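Local structure of class I phosphodiesterase PDEB1 (Leishmania major, 2R8Q) at residues A[55-66]-A[102-113]; A[85-93]-A[135-143]. The protein is a class I phosphodiesterase whose all-helical catalytic domain, of the HD family, holds a zinc and a magnesium ion beside a pocket occupied by 3-isobutyl-1-methylxanthine. One frame throughout, in Å; residues are numbered along the deposited sequence.

Contact 1 (A[55-66]-A[102-113]); sequences PMDAAAGVVYNL and FYHVVDVCQTLH. With ZN (zinc ion), chain C.
Met-56 brings its thioether obliquely against two aromatic rings, Phe-102 and Tyr-103, a Met-aromatic contact with each. SD lies 4.4 Å from the centroid of the Tyr-103 ring, and the methyl CE comes to 3.4 Å from Tyr-103 CE1. The chain bends at chi2 (-69°), which brings its end back across the tyrosine at about a right angle. Ala-59 CB meets the edge of the same ring, 3.7 Å from CE2. The hydroxyl of Tyr-103 reaches Pro-55, with OH 3.3 Å from CB. Phe-102 turns a ring edge to the backbone N of Ala-60. Further along, Val-63 CG1 packs on Val-106 CG1 at 3.6 Å. Leu-66 closes the far end with a CH-pi contact: CD1 sits over the centre of the His-113 ring, 3.7 Å from its centroid. CD2 rests on Gln-110, whose NE2 is hydrogen-bonded to Phe-38 O. The axes of 55-66 and 102-113 run at 22° to each other and come within 9.9 Å. On helix 102-118, His-104 binds the zinc ion through NE2. Helix 80-92 packs on Val-63 and Phe-102, helix 21-28 touches Ala-60, and helix 127-139 meets Val-63 and Cys-109.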
loop_
_atom_site.group_PDB
_atom_site.type_symbol
_atom_site.label_atom_id
_atom_site.label_comp_id
_atom_site.label_asym_id
_atom_site.label_seq_id
_atom_site.Cartn_x
_atom_site.Cartn_y
_atom_site.Cartn_z
ATOM N N PRO A 55 2.111 -27.172 -14.971
ATOM C CA PRO A 55 0.939 -26.330 -15.230
ATOM C C PRO A 55 1.128 -24.827 -15.047
ATOM O O PRO A 55 0.523 -24.039 -15.772
ATOM C CB PRO A 55 -0.124 -26.931 -14.307
ATOM C CG PRO A 55 0.682 -27.447 -13.156
ATOM C CD PRO A 55 1.867 -28.089 -13.842
ATOM N N MET A 56 1.955 -24.420 -14.087
ATOM C CA MET A 56 2.192 -22.992 -13.885
ATOM C C MET A 56 2.985 -22.423 -15.056
ATOM O O MET A 56 2.772 -21.276 -15.457
ATOM C CB MET A 56 2.939 -22.748 -12.577
ATOM C CG MET A 56 2.054 -22.811 -11.343
ATOM S SD MET A 56 0.916 -21.399 -11.286
ATOM C CE MET A 56 -0.160 -21.872 -9.938
ATOM N N ASP A 57 3.904 -23.216 -15.600
ATOM C CA ASP A 57 4.691 -22.765 -16.746
ATOM C C ASP A 57 3.790 -22.724 -17.979
ATOM O O ASP A 57 3.860 -21.795 -18.787
ATOM C CB ASP A 57 5.878 -23.705 -17.010
ATOM C CG ASP A 57 6.972 -23.583 -15.967
ATOM O OD1 ASP A 57 7.134 -22.494 -15.379
ATOM O OD2 ASP A 57 7.694 -24.581 -15.748
ATOM N N ALA A 58 2.937 -23.733 -18.126
ATOM C CA ALA A 58 2.022 -23.781 -19.259
ATOM C C ALA A 58 1.057 -22.591 -19.215
ATOM O O ALA A 58 0.772 -21.980 -20.238
ATOM C CB ALA A 58 1.249 -25.102 -19.251
ATOM N N ALA A 59 0.558 -22.264 -18.027
ATOM C CA ALA A 59 -0.363 -21.138 -17.880
ATOM C C ALA A 59 0.325 -19.824 -18.253
ATOM O O ALA A 59 -0.274 -18.957 -18.884
ATOM C CB ALA A 59 -0.884 -21.075 -16.448
ATOM N N ALA A 60 1.580 -19.679 -17.849
ATOM C CA ALA A 60 2.343 -18.478 -18.171
ATOM C C ALA A 60 2.533 -18.429 -19.687
ATOM O O ALA A 60 2.530 -17.357 -20.296
ATOM C CB ALA A 60 3.694 -18.521 -17.478
ATOM N N GLY A 61 2.697 -19.605 -20.285
ATOM C CA GLY A 61 2.883 -19.691 -21.723
ATOM C C GLY A 61 1.633 -19.300 -22.487
ATOM O O GLY A 61 1.715 -18.742 -23.581
ATOM N N VAL A 62 0.470 -19.602 -21.917
ATOM C CA VAL A 62 -0.792 -19.254 -22.546
ATOM C C VAL A 62 -0.867 -17.739 -22.689
ATOM O O VAL A 62 -1.131 -17.220 -23.773
ATOM C CB VAL A 62 -1.992 -19.752 -21.704
ATOM C CG1 VAL A 62 -3.296 -19.192 -22.247
ATOM C CG2 VAL A 62 -2.024 -21.278 -21.714
ATOM N N VAL A 63 -0.615 -17.025 -21.597
ATOM C CA VAL A 63 -0.680 -15.572 -21.654
ATOM C C VAL A 63 0.430 -14.953 -22.496
ATOM O O VAL A 63 0.189 -13.969 -23.191
ATOM C CB VAL A 63 -0.672 -14.940 -20.239
ATOM C CG1 VAL A 63 -1.964 -15.286 -19.518
ATOM C CG2 VAL A 63 0.517 -15.420 -19.453
ATOM N N TYR A 64 1.639 -15.509 -22.446
ATOM C CA TYR A 64 2.715 -14.943 -23.254
ATOM C C TYR A 64 2.389 -15.079 -24.735
ATOM O O TYR A 64 2.566 -14.137 -25.509
ATOM C CB TYR A 64 4.060 -15.621 -22.963
ATOM C CG TYR A 64 5.173 -15.088 -23.845
ATOM C CD1 TYR A 64 5.428 -15.647 -25.099
ATOM C CD2 TYR A 64 5.905 -13.962 -23.470
ATOM C CE1 TYR A 64 6.377 -15.092 -25.960
ATOM C CE2 TYR A 64 6.856 -13.398 -24.323
ATOM C CZ TYR A 64 7.083 -13.966 -25.565
ATOM O OH TYR A 64 7.995 -13.390 -26.424
ATOM N N ASN A 65 1.906 -16.251 -25.127
ATOM C CA ASN A 65 1.559 -16.501 -26.522
ATOM C C ASN A 65 0.414 -15.592 -26.964
ATOM O O ASN A 65 0.491 -14.925 -28.000
ATOM C CB ASN A 65 1.143 -17.962 -26.705
ATOM C CG ASN A 65 0.944 -18.330 -28.159
ATOM O OD1 ASN A 65 1.893 -18.705 -28.853
ATOM N ND2 ASN A 65 -0.289 -18.211 -28.637
ATOM N N LEU A 66 -0.647 -15.563 -26.165
ATOM C CA LEU A 66 -1.812 -14.754 -26.487
ATOM C C LEU A 66 -1.478 -13.272 -26.607
ATOM O O LEU A 66 -1.850 -12.627 -27.587
ATOM C CB LEU A 66 -2.901 -14.947 -25.428
ATOM C CG LEU A 66 -4.204 -14.177 -25.666
ATOM C CD1 LEU A 66 -4.883 -14.677 -26.935
ATOM C CD2 LEU A 66 -5.126 -14.363 -24.469
ATOM N N PHE A 102 -2.853 -17.860 -9.645
ATOM C CA PHE A 102 -2.435 -17.412 -10.967
ATOM C C PHE A 102 -3.391 -17.831 -12.088
ATOM O O PHE A 102 -3.599 -17.082 -13.039
ATOM C CB PHE A 102 -1.015 -17.923 -11.250
ATOM C CG PHE A 102 -0.415 -17.413 -12.535
ATOM C CD1 PHE A 102 -0.259 -16.045 -12.761
ATOM C CD2 PHE A 102 0.031 -18.308 -13.505
ATOM C CE1 PHE A 102 0.335 -15.575 -13.932
ATOM C CE2 PHE A 102 0.627 -17.851 -14.683
ATOM C CZ PHE A 102 0.781 -16.484 -14.898
ATOM N N TYR A 103 -3.986 -19.015 -11.986
ATOM C CA TYR A 103 -4.898 -19.470 -13.033
ATOM C C TYR A 103 -6.114 -18.571 -13.212
ATOM O O TYR A 103 -6.628 -18.437 -14.323
ATOM C CB TYR A 103 -5.341 -20.905 -12.761
ATOM C CG TYR A 103 -4.180 -21.861 -12.636
ATOM C CD1 TYR A 103 -3.937 -22.538 -11.442
ATOM C CD2 TYR A 103 -3.308 -22.075 -13.706
ATOM C CE1 TYR A 103 -2.857 -23.409 -11.314
ATOM C CE2 TYR A 103 -2.221 -22.941 -13.586
ATOM C CZ TYR A 103 -2.002 -23.604 -12.390
ATOM O OH TYR A 103 -0.934 -24.464 -12.250
ATOM N N HIS A 104 -6.582 -17.959 -12.129
ATOM C CA HIS A 104 -7.728 -17.062 -12.232
ATOM C C HIS A 104 -7.395 -15.838 -13.076
ATOM O O HIS A 104 -8.201 -15.422 -13.905
ATOM C CB HIS A 104 -8.189 -16.596 -10.843
ATOM C CG HIS A 104 -9.098 -15.401 -10.874
ATOM N ND1 HIS A 104 -10.358 -15.434 -11.437
ATOM C CD2 HIS A 104 -8.938 -14.149 -10.385
ATOM C CE1 HIS A 104 -10.936 -14.254 -11.287
ATOM N NE2 HIS A 104 -10.095 -13.456 -10.652
ATOM N N VAL A 105 -6.215 -15.250 -12.878
ATOM C CA VAL A 105 -5.889 -14.057 -13.659
ATOM C C VAL A 105 -5.537 -14.397 -15.103
ATOM O O VAL A 105 -5.771 -13.596 -16.002
ATOM C CB VAL A 105 -4.773 -13.195 -12.994
ATOM C CG1 VAL A 105 -5.229 -12.769 -11.597
ATOM C CG2 VAL A 105 -3.453 -13.951 -12.921
ATOM N N VAL A 106 -4.999 -15.592 -15.330
ATOM C CA VAL A 106 -4.695 -16.025 -16.688
ATOM C C VAL A 106 -6.055 -16.157 -17.381
ATOM O O VAL A 106 -6.232 -15.740 -18.529
ATOM C CB VAL A 106 -3.965 -17.391 -16.686
ATOM C CG1 VAL A 106 -3.953 -17.992 -18.094
ATOM C CG2 VAL A 106 -2.539 -17.200 -16.178
ATOM N N ASP A 107 -7.022 -16.725 -16.665
ATOM C CA ASP A 107 -8.368 -16.880 -17.204
ATOM C C ASP A 107 -9.016 -15.528 -17.511
ATOM O O ASP A 107 -9.609 -15.351 -18.568
ATOM C CB ASP A 107 -9.245 -17.659 -16.220
ATOM C CG ASP A 107 -10.695 -17.730 -16.658
ATOM O OD1 ASP A 107 -10.951 -18.126 -17.815
ATOM O OD2 ASP A 107 -11.580 -17.398 -15.838
ATOM N N VAL A 108 -8.909 -14.568 -16.595
ATOM C CA VAL A 108 -9.513 -13.262 -16.837
ATOM C C VAL A 108 -8.860 -12.586 -18.043
ATOM O O VAL A 108 -9.542 -11.967 -18.856
ATOM C CB VAL A 108 -9.411 -12.356 -15.581
ATOM C CG1 VAL A 108 -9.885 -10.942 -15.899
ATOM C CG2 VAL A 108 -10.268 -12.939 -14.466
ATOM N N CYS A 109 -7.542 -12.724 -18.164
ATOM C CA CYS A 109 -6.818 -12.130 -19.285
ATOM C C CYS A 109 -7.307 -12.729 -20.605
ATOM O O CYS A 109 -7.665 -12.004 -21.533
ATOM C CB CYS A 109 -5.315 -12.373 -19.111
ATOM S SG CYS A 109 -4.262 -11.673 -20.411
ATOM N N GLN A 110 -7.337 -14.055 -20.675
ATOM C CA GLN A 110 -7.779 -14.750 -21.882
ATOM C C GLN A 110 -9.235 -14.421 -22.214
ATOM O O GLN A 110 -9.597 -14.225 -23.382
ATOM C CB GLN A 110 -7.602 -16.261 -21.688
ATOM C CG GLN A 110 -7.780 -17.123 -22.941
ATOM C CD GLN A 110 -9.230 -17.458 -23.247
ATOM O OE1 GLN A 110 -10.028 -17.702 -22.341
ATOM N NE2 GLN A 110 -9.573 -17.495 -24.532
ATOM N N THR A 111 -10.065 -14.347 -21.181
ATOM C CA THR A 111 -11.480 -14.044 -21.354
ATOM C C THR A 111 -11.665 -12.629 -21.907
ATOM O O THR A 111 -12.488 -12.402 -22.801
ATOM C CB THR A 111 -12.229 -14.179 -20.017
ATOM O OG1 THR A 111 -12.127 -15.530 -19.549
ATOM C CG2 THR A 111 -13.693 -13.813 -20.182
ATOM N N LEU A 112 -10.898 -11.676 -21.388
ATOM C CA LEU A 112 -11.007 -10.307 -21.871
ATOM C C LEU A 112 -10.613 -10.230 -23.340
ATOM O O LEU A 112 -11.184 -9.448 -24.098
ATOM C CB LEU A 112 -10.133 -9.368 -21.036
ATOM C CG LEU A 112 -10.685 -9.094 -19.635
ATOM C CD1 LEU A 112 -9.683 -8.275 -18.838
ATOM C CD2 LEU A 112 -12.012 -8.358 -19.744
ATOM N N HIS A 113 -9.638 -11.039 -23.745
ATOM C CA HIS A 113 -9.231 -11.034 -25.140
ATOM C C HIS A 113 -10.445 -11.452 -25.967
ATOM O O HIS A 113 -10.746 -10.828 -26.983
ATOM C CB HIS A 113 -8.059 -11.995 -25.372
ATOM C CG HIS A 113 -7.513 -11.962 -26.769
ATOM N ND1 HIS A 113 -8.172 -12.526 -27.839
ATOM C CD2 HIS A 113 -6.374 -11.425 -27.268
ATOM C CE1 HIS A 113 -7.462 -12.342 -28.938
ATOM N NE2 HIS A 113 -6.366 -11.676 -28.620
HETATM ZN ZN ZN C . -10.454 -11.457 -9.813
HETATM O O HOH W 1 -11.227 -9.776 -8.703
HETATM O O HOH W 2 -11.982 -12.406 -8.396
#

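Contact 2 (A[85-93]-A[135-143]); sequences NFILQCRRR and VTALVHDLD. With ZN (zinc ion), chain C; MG (magnesium ion), chain D.
The zinc-binding His-Asp pair of the HD family, His-140 and Asp-141, lies just beyond the packing of Phe-86 and Cys-90 against Leu-138 and Val-139. Phe-86 CZ touches two valine methyls, Val-135 CG1 and Val-139 CG1, each at 3.5 Å. A chi1 of 173° swings the ring away from its own backbone N and out to the valines. Cys-90 SG lies over one ring face, toward the rim, and touches Val-139 CG1 at 3.7 Å. Leu-142 CD2 packs on Arg-93 CB, and Asp-143 N gives a weak hydrogen bond to Arg-93 O (2.8 Å). Water 3 donates to Arg-93 O and Asp-143 OD1; His-175 also holds this carboxylate, and Arg-95 NE salt-bridges OD1. Arg-93 NH1 turns back and donates to Gln-89 O and OE1, close to the guanidinium plane, while NH2 forms a salt bridge with Glu-182. Ala-137 O, three residues back, takes a nearly straight hydrogen bond from His-140 ND1 (2.8 Å, 174°), which holds the ring with NE2 on the zinc ion. Asp-141 bridges the metals, OD2 to zinc (2.1 Å) and OD1 to magnesium (2.2 Å). Helix 171-184 packs on Phe-86, Arg-93 and Asp-143. Helix 55-68 meets Ile-87, and helix 102-118 touches Ala-137 and His-140.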
loop_
_atom_site.group_PDB
_atom_site.type_symbol
_atom_site.label_atom_id
_atom_site.label_comp_id
_atom_site.label_asym_id
_atom_site.label_seq_id
_atom_site.Cartn_x
_atom_site.Cartn_y
_atom_site.Cartn_z
ATOM N N ASN A 85 9.060 -11.491 -18.468
ATOM C CA ASN A 85 9.466 -11.202 -17.095
ATOM C C ASN A 85 8.268 -10.683 -16.307
ATOM O O ASN A 85 8.075 -11.049 -15.149
ATOM C CB ASN A 85 10.579 -10.152 -17.045
ATOM C CG ASN A 85 11.936 -10.715 -17.427
ATOM O OD1 ASN A 85 12.176 -11.922 -17.331
ATOM N ND2 ASN A 85 12.841 -9.833 -17.846
ATOM N N PHE A 86 7.473 -9.820 -16.935
ATOM C CA PHE A 86 6.289 -9.262 -16.275
ATOM C C PHE A 86 5.333 -10.386 -15.877
ATOM O O PHE A 86 4.869 -10.448 -14.738
ATOM C CB PHE A 86 5.582 -8.277 -17.210
ATOM C CG PHE A 86 4.261 -7.779 -16.687
ATOM C CD1 PHE A 86 4.215 -6.829 -15.667
ATOM C CD2 PHE A 86 3.069 -8.260 -17.215
ATOM C CE1 PHE A 86 2.995 -6.367 -15.184
ATOM C CE2 PHE A 86 1.840 -7.803 -16.739
ATOM C CZ PHE A 86 1.806 -6.856 -15.723
ATOM N N ILE A 87 5.046 -11.283 -16.813
ATOM C CA ILE A 87 4.150 -12.400 -16.534
ATOM C C ILE A 87 4.681 -13.223 -15.357
ATOM O O ILE A 87 3.929 -13.587 -14.453
ATOM C CB ILE A 87 4.003 -13.299 -17.777
ATOM C CG1 ILE A 87 3.300 -12.519 -18.890
ATOM C CG2 ILE A 87 3.226 -14.566 -17.428
ATOM C CD1 ILE A 87 3.324 -13.211 -20.242
ATOM N N LEU A 88 5.983 -13.493 -15.349
ATOM C CA LEU A 88 6.574 -14.284 -14.271
ATOM C C LEU A 88 6.640 -13.543 -12.940
ATOM O O LEU A 88 6.554 -14.166 -11.884
ATOM C CB LEU A 88 7.971 -14.769 -14.674
ATOM C CG LEU A 88 7.973 -15.783 -15.822
ATOM C CD1 LEU A 88 9.402 -16.082 -16.243
ATOM C CD2 LEU A 88 7.264 -17.061 -15.375
ATOM N N GLN A 89 6.802 -12.221 -12.983
ATOM C CA GLN A 89 6.837 -11.442 -11.751
ATOM C C GLN A 89 5.430 -11.443 -11.157
ATOM O O GLN A 89 5.262 -11.461 -9.938
ATOM C CB GLN A 89 7.309 -10.008 -12.022
ATOM C CG GLN A 89 8.812 -9.896 -12.319
ATOM C CD GLN A 89 9.688 -10.109 -11.089
ATOM O OE1 GLN A 89 9.210 -10.497 -10.022
ATOM N NE2 GLN A 89 10.989 -9.857 -11.241
ATOM N N CYS A 90 4.417 -11.427 -12.022
ATOM C CA CYS A 90 3.035 -11.473 -11.547
ATOM C C CYS A 90 2.775 -12.846 -10.921
ATOM O O CYS A 90 2.248 -12.952 -9.811
ATOM C CB CYS A 90 2.050 -11.250 -12.703
ATOM S SG CYS A 90 1.889 -9.536 -13.288
ATOM N N ARG A 91 3.160 -13.899 -11.634
ATOM C CA ARG A 91 2.950 -15.259 -11.159
ATOM C C ARG A 91 3.523 -15.479 -9.760
ATOM O O ARG A 91 2.903 -16.135 -8.918
ATOM C CB ARG A 91 3.572 -16.254 -12.146
ATOM C CG ARG A 91 3.204 -17.702 -11.868
ATOM C CD ARG A 91 3.823 -18.645 -12.887
ATOM N NE ARG A 91 5.270 -18.756 -12.725
ATOM C CZ ARG A 91 6.041 -19.554 -13.457
ATOM N NH1 ARG A 91 5.504 -20.310 -14.403
ATOM N NH2 ARG A 91 7.348 -19.612 -13.227
ATOM N N ARG A 92 4.708 -14.925 -9.516
ATOM C CA ARG A 92 5.377 -15.066 -8.226
ATOM C C ARG A 92 4.574 -14.503 -7.064
ATOM O O ARG A 92 4.755 -14.916 -5.918
ATOM C CB ARG A 92 6.723 -14.341 -8.237
ATOM C CG ARG A 92 7.815 -14.984 -9.047
ATOM C CD ARG A 92 9.060 -14.113 -8.981
ATOM N NE ARG A 92 10.211 -14.738 -9.622
ATOM C CZ ARG A 92 11.413 -14.177 -9.699
ATOM N NH1 ARG A 92 11.621 -12.976 -9.177
ATOM N NH2 ARG A 92 12.410 -14.820 -10.291
ATOM N N ARG A 93 3.693 -13.554 -7.358
ATOM C CA ARG A 93 2.921 -12.911 -6.310
ATOM C C ARG A 93 1.528 -13.470 -6.047
ATOM O O ARG A 93 0.769 -12.909 -5.253
ATOM C CB ARG A 93 2.884 -11.403 -6.575
ATOM C CG ARG A 93 4.276 -10.777 -6.415
ATOM C CD ARG A 93 4.317 -9.325 -6.848
ATOM N NE ARG A 93 5.608 -8.693 -6.567
ATOM C CZ ARG A 93 6.755 -8.984 -7.179
ATOM N NH1 ARG A 93 6.807 -9.913 -8.127
ATOM N NH2 ARG A 93 7.859 -8.328 -6.845
ATOM N N VAL A 135 -3.138 -6.297 -19.840
ATOM C CA VAL A 135 -2.046 -6.310 -18.877
ATOM C C VAL A 135 -2.627 -6.239 -17.466
ATOM O O VAL A 135 -2.189 -6.952 -16.565
ATOM C CB VAL A 135 -1.102 -5.103 -19.102
ATOM C CG1 VAL A 135 -0.170 -4.922 -17.907
ATOM C CG2 VAL A 135 -0.300 -5.314 -20.378
ATOM N N THR A 136 -3.627 -5.378 -17.288
ATOM C CA THR A 136 -4.266 -5.201 -15.989
ATOM C C THR A 136 -4.856 -6.504 -15.458
ATOM O O THR A 136 -4.822 -6.768 -14.257
ATOM C CB THR A 136 -5.373 -4.130 -16.068
ATOM O OG1 THR A 136 -4.785 -2.880 -16.447
ATOM C CG2 THR A 136 -6.060 -3.959 -14.720
ATOM N N ALA A 137 -5.395 -7.327 -16.349
ATOM C CA ALA A 137 -5.966 -8.594 -15.918
ATOM C C ALA A 137 -4.962 -9.411 -15.096
ATOM O O ALA A 137 -5.327 -10.044 -14.112
ATOM C CB ALA A 137 -6.430 -9.400 -17.133
ATOM N N LEU A 138 -3.691 -9.379 -15.488
ATOM C CA LEU A 138 -2.669 -10.153 -14.792
ATOM C C LEU A 138 -2.280 -9.643 -13.406
ATOM O O LEU A 138 -1.764 -10.407 -12.591
ATOM C CB LEU A 138 -1.414 -10.267 -15.671
ATOM C CG LEU A 138 -1.626 -10.979 -17.011
ATOM C CD1 LEU A 138 -0.355 -10.899 -17.848
ATOM C CD2 LEU A 138 -2.018 -12.432 -16.763
ATOM N N VAL A 139 -2.527 -8.367 -13.129
ATOM C CA VAL A 139 -2.166 -7.801 -11.833
ATOM C C VAL A 139 -3.364 -7.545 -10.927
ATOM O O VAL A 139 -3.187 -7.216 -9.761
ATOM C CB VAL A 139 -1.448 -6.430 -11.984
ATOM C CG1 VAL A 139 -0.262 -6.549 -12.932
ATOM C CG2 VAL A 139 -2.432 -5.380 -12.485
ATOM N N HIS A 140 -4.573 -7.730 -11.448
ATOM C CA HIS A 140 -5.765 -7.379 -10.679
ATOM C C HIS A 140 -6.072 -8.062 -9.348
ATOM O O HIS A 140 -6.898 -7.554 -8.591
ATOM C CB HIS A 140 -7.006 -7.395 -11.592
ATOM C CG HIS A 140 -7.769 -8.679 -11.577
ATOM N ND1 HIS A 140 -7.410 -9.773 -12.335
ATOM C CD2 HIS A 140 -8.880 -9.042 -10.894
ATOM C CE1 HIS A 140 -8.267 -10.754 -12.119
ATOM N NE2 HIS A 140 -9.169 -10.337 -11.249
ATOM N N ASP A 141 -5.415 -9.182 -9.050
ATOM C CA ASP A 141 -5.632 -9.884 -7.780
ATOM C C ASP A 141 -4.321 -10.227 -7.063
ATOM O O ASP A 141 -4.299 -11.089 -6.183
ATOM C CB ASP A 141 -6.427 -11.181 -7.994
ATOM C CG ASP A 141 -7.920 -10.968 -7.929
ATOM O OD1 ASP A 141 -8.355 -10.143 -7.101
ATOM O OD2 ASP A 141 -8.656 -11.637 -8.687
ATOM N N LEU A 142 -3.239 -9.545 -7.420
ATOM C CA LEU A 142 -1.930 -9.825 -6.818
ATOM C C LEU A 142 -1.907 -10.019 -5.302
ATOM O O LEU A 142 -2.393 -9.185 -4.550
ATOM C CB LEU A 142 -0.933 -8.722 -7.188
ATOM C CG LEU A 142 -0.475 -8.632 -8.648
ATOM C CD1 LEU A 142 0.191 -7.282 -8.897
ATOM C CD2 LEU A 142 0.486 -9.769 -8.964
ATOM N N ASP A 143 -1.320 -11.134 -4.877
ATOM C CA ASP A 143 -1.160 -11.469 -3.463
ATOM C C ASP A 143 -2.463 -11.648 -2.683
ATOM O O ASP A 143 -2.518 -11.405 -1.475
ATOM C CB ASP A 143 -0.260 -10.418 -2.796
ATOM C CG ASP A 143 0.211 -10.830 -1.410
ATOM O OD1 ASP A 143 0.625 -11.996 -1.231
ATOM O OD2 ASP A 143 0.185 -9.972 -0.499
HETATM ZN ZN ZN C . -10.454 -11.457 -9.813
HETATM MG MG MG D . -10.288 -9.210 -6.809
HETATM O O HOH W 3 2.683 -13.078 -2.648
HETATM O O HOH W 1 -11.227 -9.776 -8.703
HETATM O O HOH W 2 -11.982 -12.406 -8.396
HETATM O O HOH W 4 -9.520 -8.644 -4.808
HETATM O O HOH W 5 -11.992 -7.894 -6.387
HETATM O O HOH W 6 -11.317 -10.901 -5.810
#

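After two earlier helices, 21-28 and 45-51, the chain reaches helix 55-68; the later helices 80-92, 102-118 and 127-139 supply the other segments. Contact 1 closes the loop from the first to the third of these four. Contact 2 closes the loop from the second to the fourth. The segments alternate, so the two loops cross, and the contact centres are 10 Å apart. They also touch directly. Arg-91 NH1 forms a salt bridge with Asp-57 OD1 and a probable hydrogen bond with Met-56 O, joining the two first segments. The second segments converge on the zinc ion, whose site Asp-254 of helix 239-254 completes.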